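Local coordinates for universal stress protein (Archaeoglobus fulgidus, PDB 6HCD) that belongs to the universal stress protein A family and probably takes part in the cell's response to stress, though its precise function is unknown, at residues I73-A76 with K77-S81. Residues are numbered along the deposited sequence; the frame is centred on the assembly and turned at random.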
loop_
_atom_site.group_PDB
_atom_site.type_symbol
_atom_site.label_atom_id
_atom_site.label_comp_id
_atom_site.label_asym_id
_atom_site.label_seq_id
_atom_site.Cartn_x
_atom_site.Cartn_y
_atom_site.Cartn_z
ATOM N N ILE A 73 10.825 -24.029 -9.341
ATOM C CA ILE A 73 9.563 -24.358 -8.713
ATOM C C ILE A 73 9.825 -24.822 -7.277
ATOM O O ILE A 73 9.064 -24.486 -6.364
ATOM C CB ILE A 73 8.767 -25.412 -9.509
ATOM C CG1 ILE A 73 8.648 -25.097 -11.003
ATOM C CG2 ILE A 73 7.403 -25.575 -8.855
ATOM C CD1 ILE A 73 7.293 -24.596 -11.453
ATOM N N ILE A 74 10.900 -25.597 -7.097
ATOM C CA ILE A 74 11.333 -26.098 -5.787
ATOM C C ILE A 74 11.588 -24.901 -4.873
ATOM O O ILE A 74 11.078 -24.859 -3.767
ATOM C CB ILE A 74 12.584 -27.006 -5.905
ATOM C CG1 ILE A 74 12.303 -28.279 -6.708
ATOM C CG2 ILE A 74 13.147 -27.342 -4.535
ATOM C CD1 ILE A 74 11.089 -29.042 -6.243
ATOM N N GLU A 75 12.405 -23.952 -5.337
ATOM C CA GLU A 75 12.765 -22.767 -4.562
ATOM C C GLU A 75 11.490 -21.999 -4.180
ATOM O O GLU A 75 11.350 -21.545 -3.065
ATOM C CB GLU A 75 13.727 -21.869 -5.344
ATOM C CG GLU A 75 14.399 -20.815 -4.482
ATOM C CD GLU A 75 15.496 -20.017 -5.166
ATOM O OE1 GLU A 75 15.362 -19.748 -6.376
ATOM O OE2 GLU A 75 16.486 -19.668 -4.486
ATOM N N ALA A 76 10.560 -21.843 -5.123
ATOM C CA ALA A 76 9.342 -21.088 -4.850
ATOM C C ALA A 76 8.523 -21.791 -3.754
ATOM O O ALA A 76 8.026 -21.152 -2.841
ATOM C CB ALA A 76 8.563 -20.908 -6.117
ATOM N N LYS A 77 8.424 -23.118 -3.830
ATOM C CA LYS A 77 7.697 -23.918 -2.824
ATOM C C LYS A 77 8.362 -23.769 -1.446
ATOM O O LYS A 77 7.680 -23.654 -0.426
ATOM C CB LYS A 77 7.627 -25.384 -3.272
ATOM C CG LYS A 77 7.275 -26.403 -2.199
ATOM C CD LYS A 77 5.840 -26.333 -1.744
ATOM C CE LYS A 77 5.542 -27.341 -0.654
ATOM N NZ LYS A 77 5.957 -26.840 0.679
ATOM N N GLU A 78 9.699 -23.796 -1.426
ATOM C CA GLU A 78 10.479 -23.625 -0.198
ATOM C C GLU A 78 10.227 -22.227 0.374
ATOM O O GLU A 78 10.048 -22.071 1.572
ATOM C CB GLU A 78 11.972 -23.851 -0.461
ATOM C CG GLU A 78 12.384 -25.313 -0.509
ATOM C CD GLU A 78 13.889 -25.544 -0.551
ATOM O OE1 GLU A 78 14.589 -25.053 0.362
ATOM O OE2 GLU A 78 14.360 -26.219 -1.496
ATOM N N THR A 79 10.207 -21.206 -0.486
ATOM C CA THR A 79 9.943 -19.832 -0.066
ATOM C C THR A 79 8.561 -19.748 0.599
ATOM O O THR A 79 8.417 -19.119 1.636
ATOM C CB THR A 79 10.043 -18.860 -1.249
ATOM O OG1 THR A 79 11.380 -18.935 -1.731
ATOM C CG2 THR A 79 9.653 -17.438 -0.908
ATOM N N LEU A 80 7.552 -20.383 0.001
ATOM C CA LEU A 80 6.177 -20.310 0.525
ATOM C C LEU A 80 6.066 -21.039 1.868
ATOM O O LEU A 80 5.365 -20.594 2.774
ATOM C CB LEU A 80 5.212 -20.923 -0.493
ATOM C CG LEU A 80 5.012 -20.107 -1.765
ATOM C CD1 LEU A 80 4.127 -20.839 -2.722
ATOM C CD2 LEU A 80 4.453 -18.754 -1.454
ATOM N N SER A 81 6.740 -22.190 1.977
ATOM C CA SER A 81 6.751 -22.964 3.205
ATOM C C SER A 81 7.389 -22.144 4.336
ATOM O O SER A 81 6.897 -22.075 5.457
ATOM C CB SER A 81 7.442 -24.293 2.985
ATOM O OG SER A 81 7.572 -24.978 4.218
#
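Thr79 meets the flat peptide carbonyl of Glu75 from both faces: its hydroxyl stands above one, its backbone N–H comes in tilted from the other. The hydroxyl gives a bond of 2.9 Å from OG1 to Glu75 O, with the donor 39° out of the carbonyl plane and so not on a lone pair. The main-chain bond from Thr79 N to Glu75 O measures 2.8 Å. A chi1 of -62° sets OG1 beside the backbone N, turned back to the preceding turn, and leaves methyl CG2 anti to that N. Threonine thus suits a buried site against Val31: its polar atom is satisfied within its own helix. A valine here lacks the hydroxyl and would probably leave Glu75 O without one of the two donors described, untying the side chain from the preceding turn.

One residue earlier, Glu78 N donates to Ile74 O (2.9 Å). Glu78 CG also lies 3.5 Å from Ile74 O, and the extended chain beyond takes OE2 to 3.5 Å from Ile74 CG2, the side chains crossing at a slant. Methyl thus meets carboxylate oxygen on an exposed side, where a glutamate can reach solvent and form a long, weak ion pair with Lys34.

Ala76 is buried against His60, Leu62 and Leu98, where its short methyl is consistent with a close approach of helix to sheet. Leu80 N donates to Ala76 O (3.0 Å); its CG also lies 3.4 Å from that oxygen, while the side chain reaches Val58 and Leu98.

Helix 70-89, the crossover between parallel strands 56-62 and 94-100, is thus broadly amphipathic: alanine and leucine pack on the sheet, Ile74, the glutamates and Lys77 (NZ in a long, weak ion pair with Glu96) are exposed, and threonine hides its hydroxyl on a backbone carbonyl.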